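PDB 2HQY: phosphatidylglycerol lysyltransferase C-terminal domain-containing protein from Bacteroides thetaiotaomicron, which is of unknown function but binds coenzyme A and is probably an acyl- or aminoacyltransferase of the acetyltransferase (GNAT-like) superfamily. Local coordinates for residues Met1-Leu9 / Ala46-Lys55; Ile160-Leu171 / Lys216-Met224. All coordinates share one frame; numbering follows the deposited sequence. Where two conformers were deposited one is given.

Interaction 1: Met1-Leu9 / Ala46-Lys55; sequences MIPFKDITL and AVIDDFLVFK
At the edge of a beta-sheet the N-terminal segment 1-9, with its short strand 5-6, runs along the hairpin of strands 44-48 and 51-58, and Phe4 lies against Ala46 and Lys55 of that hairpin. The hairpin closes through a type I' turn from Ile48 to Phe51. The Phe4 ring is held on both sides: the CD methylene of Lys55 stands over one face, 3.8 Å from the ring centroid and 17° off the normal, a CH-pi contact, while CG2 of Ile2, two residues earlier in the same segment, lies over the opposite face, toward the rim. Lys55 reaches that face because CG is anti to the backbone N (chi1 174°) and the chain stays extended to NZ, which forms salt bridges with Asp83 and Glu87 of helix 73-87. At the ring edge, near its plane, CE1 of Phe4 lies 4.0 Å from the backbone O of Val53. Ile2 also packs CG2 on Ala46 CB at 3.5 Å and sets its CD1 3.7 Å from Ile48 CD1, the two isoleucines crossing at about a right angle. Farther along, CD1 of Ile7 comes within 4.2 Å of Phe54 CE1. With NZ tied to two carboxylates, the methylenes of Lys55 are probably kept over the Phe4 ring while its charge is satisfied beyond the apolar contact.

Interaction 2: Ile160-Leu171 / Lys216-Met224; sequences ITPDRIQECLDL and KIVAFTFGM
Ile160 sends its CD1 methyl to the strand 216-227, 3.5 Å from the backbone O of Thr221 and at the edge of the Phe222 ring. Glu167, in helix 165-179, lays its extended chain obliquely across Ile217; its OE1 accepts a bond of 2.7 Å from a water that in turn accepts from Ile217 N, while OE2 is hydrogen-bonded to NE2 of His212. The backbone O of Glu167 lies 3.6 Å from Ile217 CD1. Cys168 then sits on Phe220: CB is 3.9 Å from the ring centroid and only 9° off the normal, and SG makes an oblique sulfur-aromatic contact. An alanine in place of Phe220 would remove the ring and is likely to leave Cys168 CB and SG facing a gap between helix and strand. Helix 165-171 runs at 104° to strand 216-224, the axes 8.7 Å apart at closest, and packs on a sheet of the coenzyme A-binding half, near a classic beta bulge where Val218 and Ala219 both face Leu211. Leu171, in the conformer given, has CG anti to the backbone N (chi1 -176°) and brings CD2 to the edge of the Phe220 ring, 3.6 Å from CD2 of that residue, and 3.7 Å from Ala219 CA.

Interaction 1 closes before interaction 2 opens along the chain, and their centres lie 32 Å apart, with nearest atoms about 9 Å from each other and no touch. Interaction 1 joins the N-terminus to the hairpin of strands 44-48 and 51-58, away from the coenzyme A site. Interaction 2 sets helix 165-179 on strand 216-227, close to that site: the side chain of Leu171 is about 9 Å from the bound coenzyme A and about 5 Å from that of Trp175, which binds it. Both contacts border the second subunit, through Asp6 and Asp163, which pair with Arg38 and Lys88 of that subunit respectively, so the dimer interface reaches both regions.

Interaction 1: Met1-Leu9 / Ala46-Lys55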
loop_
_atom_site.group_PDB
_atom_site.type_symbol
_atom_site.label_atom_id
_atom_site.label_comp_id
_atom_site.label_asym_id
_atom_site.label_seq_id
_atom_site.Cartn_x
_atom_site.Cartn_y
_atom_site.Cartn_z
ATOM N N MET A 1 -1.582 6.253 -21.808
ATOM C CA MET A 1 -2.265 7.467 -22.163
ATOM C C MET A 1 -3.518 7.584 -21.330
ATOM O O MET A 1 -4.189 8.586 -21.337
ATOM C CB MET A 1 -2.579 7.450 -23.653
ATOM C CG MET A 1 -3.811 8.154 -24.053
ATOM S SD MET A 1 -3.543 9.137 -25.558
ATOM C CE MET A 1 -4.774 8.455 -26.660
ATOM N N ILE A 2 -3.840 6.525 -20.623
ATOM C CA ILE A 2 -4.759 6.621 -19.492
ATOM C C ILE A 2 -3.960 7.150 -18.300
ATOM O O ILE A 2 -2.987 6.519 -17.869
ATOM C CB ILE A 2 -5.495 5.307 -19.144
ATOM C CG1 ILE A 2 -6.258 4.773 -20.361
ATOM C CG2 ILE A 2 -6.452 5.545 -17.965
ATOM C CD1 ILE A 2 -6.892 3.398 -20.148
ATOM N N PRO A 3 -4.360 8.328 -17.786
ATOM C CA PRO A 3 -3.624 8.945 -16.695
ATOM C C PRO A 3 -4.040 8.279 -15.373
ATOM O O PRO A 3 -4.697 8.913 -14.545
ATOM C CB PRO A 3 -4.118 10.388 -16.741
ATOM C CG PRO A 3 -5.578 10.238 -17.135
ATOM C CD PRO A 3 -5.554 9.120 -18.163
ATOM N N PHE A 4 -3.694 7.003 -15.200
ATOM C CA PHE A 4 -4.028 6.304 -13.952
ATOM C C PHE A 4 -3.318 6.976 -12.791
ATOM O O PHE A 4 -2.130 7.344 -12.887
ATOM C CB PHE A 4 -3.662 4.815 -14.005
ATOM C CG PHE A 4 -4.685 3.963 -14.683
ATOM C CD1 PHE A 4 -5.931 3.753 -14.093
ATOM C CD2 PHE A 4 -4.427 3.394 -15.937
ATOM C CE1 PHE A 4 -6.906 2.980 -14.730
ATOM C CE2 PHE A 4 -5.388 2.604 -16.579
ATOM C CZ PHE A 4 -6.626 2.392 -15.982
ATOM N N LYS A 5 -4.041 7.104 -11.685
ATOM C CA LYS A 5 -3.446 7.612 -10.471
ATOM C C LYS A 5 -3.782 6.740 -9.285
ATOM O O LYS A 5 -4.851 6.126 -9.239
ATOM C CB LYS A 5 -3.873 9.048 -10.210
ATOM C CG LYS A 5 -5.312 9.366 -10.431
ATOM C CD LYS A 5 -5.406 10.741 -11.105
ATOM N N ASP A 6 -2.864 6.706 -8.329
ATOM C CA ASP A 6 -3.098 5.965 -7.088
ATOM C C ASP A 6 -4.332 6.502 -6.381
ATOM O O ASP A 6 -4.506 7.710 -6.220
ATOM C CB ASP A 6 -1.898 6.082 -6.146
ATOM C CG ASP A 6 -0.622 5.600 -6.763
ATOM O OD1 ASP A 6 -0.657 4.832 -7.759
ATOM O OD2 ASP A 6 0.438 6.023 -6.251
ATOM N N ILE A 7 -5.185 5.602 -5.903
ATOM C CA ILE A 7 -6.347 6.039 -5.149
ATOM C C ILE A 7 -5.910 6.592 -3.775
ATOM O O ILE A 7 -4.985 6.071 -3.154
ATOM C CB ILE A 7 -7.373 4.900 -4.989
ATOM C CG1 ILE A 7 -8.721 5.511 -4.539
ATOM C CG2 ILE A 7 -6.800 3.779 -4.076
ATOM C CD1 ILE A 7 -9.907 4.566 -4.439
ATOM N N THR A 8 -6.562 7.664 -3.333
ATOM C CA THR A 8 -6.294 8.246 -2.007
ATOM C C THR A 8 -7.572 8.728 -1.331
ATOM O O THR A 8 -8.590 8.936 -1.992
ATOM C CB THR A 8 -5.301 9.448 -2.070
ATOM O OG1 THR A 8 -5.921 10.582 -2.699
ATOM C CG2 THR A 8 -4.077 9.109 -2.816
ATOM N N LEU A 9 -7.487 8.965 -0.015
ATOM C CA LEU A 9 -8.569 9.635 0.738
ATOM C C LEU A 9 -9.172 10.857 0.051
ATOM O O LEU A 9 -10.381 11.081 0.126
ATOM C CB LEU A 9 -8.037 10.136 2.074
ATOM C CG LEU A 9 -7.435 9.092 2.987
ATOM C CD1 LEU A 9 -6.862 9.747 4.285
ATOM C CD2 LEU A 9 -8.539 8.084 3.326
ATOM N N ALA A 46 -8.841 6.035 -12.922
ATOM C CA ALA A 46 -8.891 7.131 -13.869
ATOM C C ALA A 46 -10.335 7.364 -14.253
ATOM O O ALA A 46 -11.160 6.456 -14.193
ATOM C CB ALA A 46 -8.043 6.825 -15.093
ATOM N N VAL A 47 -10.650 8.612 -14.575
ATOM C CA VAL A 47 -11.835 8.886 -15.374
ATOM C C VAL A 47 -11.385 8.933 -16.862
ATOM O O VAL A 47 -10.479 9.694 -17.262
ATOM C CB VAL A 47 -12.585 10.146 -14.874
ATOM C CG1 VAL A 47 -13.877 10.379 -15.682
ATOM C CG2 VAL A 47 -12.894 10.010 -13.393
ATOM N N ILE A 48 -11.979 8.074 -17.679
ATOM C CA ILE A 48 -11.788 8.169 -19.113
ATOM C C ILE A 48 -13.105 7.977 -19.852
ATOM O O ILE A 48 -13.857 7.028 -19.573
ATOM C CB ILE A 48 -10.748 7.164 -19.635
ATOM C CG1 ILE A 48 -11.038 5.757 -19.112
ATOM C CG2 ILE A 48 -9.323 7.640 -19.276
ATOM C CD1 ILE A 48 -10.350 4.656 -19.897
ATOM N N ASP A 49 -13.373 8.861 -20.816
ATOM C CA ASP A 49 -14.574 8.729 -21.643
ATOM C C ASP A 49 -15.871 8.753 -20.799
ATOM O O ASP A 49 -16.791 7.990 -21.106
ATOM C CB ASP A 49 -14.524 7.393 -22.425
ATOM C CG ASP A 49 -13.498 7.389 -23.592
ATOM O OD1 ASP A 49 -12.803 8.409 -23.823
ATOM O OD2 ASP A 49 -13.395 6.341 -24.282
ATOM N N ASP A 50 -15.943 9.584 -19.749
ATOM C CA ASP A 50 -17.108 9.614 -18.814
ATOM C C ASP A 50 -17.346 8.315 -17.965
ATOM O O ASP A 50 -18.422 8.117 -17.364
ATOM C CB ASP A 50 -18.403 9.999 -19.543
ATOM C CG ASP A 50 -18.412 11.468 -20.032
ATOM O OD1 ASP A 50 -18.024 12.368 -19.253
ATOM O OD2 ASP A 50 -18.835 11.725 -21.185
ATOM N N PHE A 51 -16.361 7.430 -17.927
ATOM C CA PHE A 51 -16.435 6.280 -17.021
ATOM C C PHE A 51 -15.356 6.376 -15.949
ATOM O O PHE A 51 -14.270 6.916 -16.194
ATOM C CB PHE A 51 -16.175 4.985 -17.767
ATOM C CG PHE A 51 -17.259 4.571 -18.714
ATOM C CD1 PHE A 51 -18.230 3.654 -18.315
ATOM C CD2 PHE A 51 -17.243 5.020 -20.039
ATOM C CE1 PHE A 51 -19.218 3.191 -19.217
ATOM C CE2 PHE A 51 -18.205 4.580 -20.952
ATOM C CZ PHE A 51 -19.204 3.659 -20.536
ATOM N N LEU A 52 -15.646 5.781 -14.798
ATOM C CA LEU A 52 -14.674 5.616 -13.723
ATOM C C LEU A 52 -14.089 4.219 -13.894
ATOM O O LEU A 52 -14.840 3.230 -13.903
ATOM C CB LEU A 52 -15.372 5.738 -12.372
ATOM C CG LEU A 52 -14.561 5.339 -11.136
ATOM C CD1 LEU A 52 -13.282 6.148 -11.039
ATOM C CD2 LEU A 52 -15.435 5.486 -9.882
ATOM N N VAL A 53 -12.774 4.123 -14.014
ATOM C CA VAL A 53 -12.107 2.816 -14.194
ATOM C C VAL A 53 -11.013 2.564 -13.153
ATOM O O VAL A 53 -10.350 3.496 -12.742
ATOM C CB VAL A 53 -11.554 2.708 -15.642
ATOM C CG1 VAL A 53 -12.724 2.707 -16.654
ATOM C CG2 VAL A 53 -10.626 3.887 -15.962
ATOM N N PHE A 54 -10.853 1.316 -12.708
ATOM C CA PHE A 54 -9.867 0.965 -11.665
ATOM C C PHE A 54 -8.921 -0.071 -12.258
ATOM O O PHE A 54 -9.324 -0.852 -13.136
ATOM C CB PHE A 54 -10.534 0.408 -10.414
ATOM C CG PHE A 54 -11.374 1.411 -9.665
ATOM C CD1 PHE A 54 -10.784 2.302 -8.769
ATOM C CD2 PHE A 54 -12.748 1.487 -9.884
ATOM C CE1 PHE A 54 -11.562 3.259 -8.059
ATOM C CE2 PHE A 54 -13.545 2.441 -9.184
ATOM C CZ PHE A 54 -12.946 3.328 -8.276
ATOM N N LYS A 55 -7.666 -0.032 -11.798
ATOM C CA LYS A 55 -6.592 -0.941 -12.244
ATOM C C LYS A 55 -5.920 -1.456 -10.969
ATOM O O LYS A 55 -5.586 -0.637 -10.073
ATOM C CB LYS A 55 -5.624 -0.171 -13.134
ATOM C CG LYS A 55 -4.353 -0.888 -13.594
ATOM C CD LYS A 55 -3.583 0.064 -14.504
ATOM C CE LYS A 55 -2.351 -0.583 -15.177
ATOM N NZ LYS A 55 -1.655 0.435 -16.067
#

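Interaction 2: Ile160-Leu171 / Lys216-Met224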
loop_
_atom_site.group_PDB
_atom_site.type_symbol
_atom_site.label_atom_id
_atom_site.label_comp_id
_atom_site.label_asym_id
_atom_site.label_seq_id
_atom_site.Cartn_x
_atom_site.Cartn_y
_atom_site.Cartn_z
ATOM N N ILE A 160 -19.040 4.488 16.704
ATOM C CA ILE A 160 -17.605 4.737 16.674
ATOM C C ILE A 160 -17.381 6.250 16.553
ATOM O O ILE A 160 -17.906 6.898 15.643
ATOM C CB ILE A 160 -16.863 3.978 15.538
ATOM C CG1 ILE A 160 -16.898 2.452 15.794
ATOM C CG2 ILE A 160 -15.408 4.450 15.468
ATOM C CD1 ILE A 160 -16.301 1.600 14.664
ATOM N N THR A 161 -16.671 6.809 17.534
ATOM C CA THR A 161 -16.301 8.220 17.535
ATOM C C THR A 161 -14.779 8.251 17.578
ATOM O O THR A 161 -14.129 7.206 17.871
ATOM C CB THR A 161 -16.827 8.945 18.798
ATOM O OG1 THR A 161 -16.404 8.202 19.942
ATOM C CG2 THR A 161 -18.347 9.043 18.772
ATOM N N PRO A 162 -14.186 9.428 17.294
ATOM C CA PRO A 162 -12.721 9.540 17.349
ATOM C C PRO A 162 -12.094 9.036 18.631
ATOM O O PRO A 162 -11.095 8.336 18.548
ATOM C CB PRO A 162 -12.475 11.053 17.131
ATOM C CG PRO A 162 -13.589 11.426 16.180
ATOM C CD PRO A 162 -14.787 10.692 16.806
ATOM N N ASP A 163 -12.683 9.333 19.792
ATOM C CA ASP A 163 -12.092 8.887 21.055
ATOM C C ASP A 163 -12.200 7.382 21.299
ATOM O O ASP A 163 -11.523 6.846 22.182
ATOM C CB ASP A 163 -12.711 9.613 22.255
ATOM C CG ASP A 163 -11.902 9.401 23.542
ATOM O OD1 ASP A 163 -10.624 9.485 23.511
ATOM O OD2 ASP A 163 -12.538 9.125 24.595
ATOM N N ARG A 164 -13.049 6.715 20.511
ATOM C CA ARG A 164 -13.280 5.282 20.650
ATOM C C ARG A 164 -12.576 4.430 19.586
ATOM O O ARG A 164 -12.730 3.199 19.585
ATOM C CB ARG A 164 -14.785 4.982 20.674
ATOM C CG ARG A 164 -15.522 5.606 21.871
ATOM C CD ARG A 164 -16.983 5.136 21.921
ATOM N NE ARG A 164 -17.719 5.821 22.983
ATOM C CZ ARG A 164 -18.734 6.665 22.778
ATOM N NH1 ARG A 164 -19.326 7.221 23.826
ATOM N NH2 ARG A 164 -19.190 6.937 21.551
ATOM N N ILE A 165 -11.791 5.066 18.715
ATOM C CA ILE A 165 -11.029 4.332 17.700
ATOM C C ILE A 165 -10.027 3.400 18.374
ATOM O O ILE A 165 -9.882 2.220 17.974
ATOM C CB ILE A 165 -10.293 5.293 16.723
ATOM C CG1 ILE A 165 -11.281 6.262 16.037
ATOM C CG2 ILE A 165 -9.463 4.500 15.699
ATOM C CD1 ILE A 165 -12.076 5.672 14.846
ATOM N N GLN A 166 -9.348 3.913 19.410
ATOM C CA GLN A 166 -8.336 3.096 20.090
ATOM C C GLN A 166 -8.897 1.771 20.665
ATOM O O GLN A 166 -8.217 0.709 20.607
ATOM C CB GLN A 166 -7.558 3.894 21.149
ATOM C CG GLN A 166 -6.352 3.130 21.696
ATOM C CD GLN A 166 -5.341 2.804 20.599
ATOM O OE1 GLN A 166 -4.909 3.692 19.880
ATOM N NE2 GLN A 166 -4.951 1.524 20.486
ATOM N N GLU A 167 -10.099 1.799 21.237
ATOM C CA GLU A 167 -10.590 0.525 21.789
ATOM C C GLU A 167 -10.903 -0.487 20.677
ATOM O O GLU A 167 -10.743 -1.708 20.867
ATOM C CB GLU A 167 -11.748 0.702 22.774
ATOM C CG GLU A 167 -12.958 1.369 22.244
ATOM C CD GLU A 167 -14.075 1.404 23.286
ATOM O OE1 GLU A 167 -13.902 0.884 24.403
ATOM O OE2 GLU A 167 -15.124 1.968 22.990
ATOM N N CYS A 168 -11.314 0.005 19.512
ATOM C CA CYS A 168 -11.514 -0.889 18.349
ATOM C C CYS A 168 -10.159 -1.493 17.946
ATOM O O CYS A 168 -10.041 -2.684 17.676
ATOM C CB CYS A 168 -12.108 -0.126 17.164
ATOM S SG CYS A 168 -13.803 0.454 17.519
ATOM N N LEU A 169 -9.127 -0.652 17.901
ATOM C CA LEU A 169 -7.787 -1.156 17.541
ATOM C C LEU A 169 -7.316 -2.188 18.578
ATOM O O LEU A 169 -6.670 -3.189 18.220
ATOM C CB LEU A 169 -6.787 0.005 17.441
ATOM C CG LEU A 169 -6.996 0.908 16.216
ATOM C CD1 LEU A 169 -6.239 2.263 16.348
ATOM C CD2 LEU A 169 -6.602 0.195 14.906
ATOM N N ASP A 170 -7.648 -1.939 19.842
ATOM C CA ASP A 170 -7.268 -2.848 20.955
ATOM C C ASP A 170 -7.967 -4.197 20.794
ATOM O O ASP A 170 -7.303 -5.234 20.933
ATOM C CB ASP A 170 -7.600 -2.211 22.319
ATOM C CG ASP A 170 -6.664 -1.045 22.679
ATOM O OD1 ASP A 170 -5.646 -0.820 22.004
ATOM O OD2 ASP A 170 -6.955 -0.347 23.664
ATOM N N LEU A 171 -9.271 -4.191 20.450
ATOM C CA LEU A 171 -10.005 -5.441 20.235
ATOM C C LEU A 171 -9.411 -6.194 19.044
ATOM O O LEU A 171 -9.218 -7.425 19.101
ATOM C CB LEU A 171 -11.496 -5.189 20.021
ATOM C CG LEU A 171 -12.312 -6.478 19.894
ATOM C CD1 LEU A 171 -12.258 -7.244 21.201
ATOM C CD2 LEU A 171 -13.736 -6.156 19.489
ATOM N N LYS A 216 -16.060 -3.272 29.265
ATOM C CA LYS A 216 -15.057 -3.416 28.202
ATOM C C LYS A 216 -15.685 -3.637 26.834
ATOM O O LYS A 216 -16.791 -4.180 26.708
ATOM C CB LYS A 216 -14.048 -4.529 28.502
ATOM C CG LYS A 216 -14.612 -5.971 28.491
ATOM C CD LYS A 216 -13.454 -6.997 28.322
ATOM C CE LYS A 216 -13.806 -8.398 28.885
ATOM N NZ LYS A 216 -14.720 -9.211 27.996
ATOM N N ILE A 217 -14.950 -3.218 25.813
ATOM C CA ILE A 217 -15.371 -3.462 24.449
ATOM C C ILE A 217 -15.383 -4.963 24.155
ATOM O O ILE A 217 -14.422 -5.694 24.491
ATOM C CB ILE A 217 -14.495 -2.717 23.422
ATOM C CG1 ILE A 217 -15.022 -2.975 22.007
ATOM C CG2 ILE A 217 -12.999 -3.119 23.550
ATOM C CD1 ILE A 217 -14.276 -2.144 20.913
ATOM N N VAL A 218 -16.474 -5.426 23.559
ATOM C CA VAL A 218 -16.575 -6.829 23.165
ATOM C C VAL A 218 -16.892 -7.046 21.677
ATOM O O VAL A 218 -16.897 -8.172 21.209
ATOM C CB VAL A 218 -17.616 -7.632 24.023
ATOM C CG1 VAL A 218 -17.198 -7.675 25.494
ATOM C CG2 VAL A 218 -19.059 -7.114 23.816
ATOM N N ALA A 219 -17.197 -5.978 20.943
ATOM C CA ALA A 219 -17.416 -6.092 19.490
ATOM C C ALA A 219 -17.333 -4.715 18.860
ATOM O O ALA A 219 -17.587 -3.722 19.546
ATOM C CB ALA A 219 -18.784 -6.710 19.186
ATOM N N PHE A 220 -16.962 -4.657 17.576
ATOM C CA PHE A 220 -17.164 -3.423 16.792
ATOM C C PHE A 220 -17.445 -3.782 15.337
ATOM O O PHE A 220 -17.177 -4.922 14.891
ATOM C CB PHE A 220 -15.975 -2.450 16.930
ATOM C CG PHE A 220 -14.733 -2.903 16.204
ATOM C CD1 PHE A 220 -14.511 -2.517 14.873
ATOM C CD2 PHE A 220 -13.792 -3.718 16.859
ATOM C CE1 PHE A 220 -13.369 -2.954 14.172
ATOM C CE2 PHE A 220 -12.635 -4.142 16.173
ATOM C CZ PHE A 220 -12.442 -3.759 14.815
ATOM N N THR A 221 -17.974 -2.816 14.602
ATOM C CA THR A 221 -18.349 -3.020 13.194
ATOM C C THR A 221 -18.316 -1.682 12.525
ATOM O O THR A 221 -18.538 -0.666 13.200
ATOM C CB THR A 221 -19.769 -3.690 13.083
ATOM O OG1 THR A 221 -20.045 -4.042 11.727
ATOM C CG2 THR A 221 -20.888 -2.791 13.623
ATOM N N PHE A 222 -18.026 -1.653 11.220
ATOM C CA PHE A 222 -18.115 -0.412 10.474
ATOM C C PHE A 222 -18.388 -0.686 8.998
ATOM O O PHE A 222 -18.239 -1.845 8.504
ATOM C CB PHE A 222 -16.872 0.486 10.684
ATOM C CG PHE A 222 -15.559 -0.103 10.232
ATOM C CD1 PHE A 222 -15.259 -0.217 8.857
ATOM C CD2 PHE A 222 -14.568 -0.399 11.171
ATOM C CE1 PHE A 222 -13.996 -0.689 8.439
ATOM C CE2 PHE A 222 -13.315 -0.882 10.769
ATOM C CZ PHE A 222 -13.024 -1.007 9.399
ATOM N N GLY A 223 -18.827 0.363 8.311
ATOM C CA GLY A 223 -19.116 0.288 6.891
ATOM C C GLY A 223 -19.506 1.643 6.373
ATOM O O GLY A 223 -19.416 2.649 7.082
ATOM N N MET A 224 -19.899 1.676 5.107
ATOM C CA MET A 224 -20.402 2.913 4.518
ATOM C C MET A 224 -21.203 2.597 3.271
ATOM O O MET A 224 -21.224 1.455 2.817
ATOM C CB MET A 224 -19.227 3.895 4.196
ATOM C CG MET A 224 -18.203 3.459 3.059
ATOM S SD MET A 224 -16.865 4.670 2.793
ATOM C CE MET A 224 -17.786 6.035 2.036
HETATM O O HOH W 1 -12.810 -0.908 26.160
#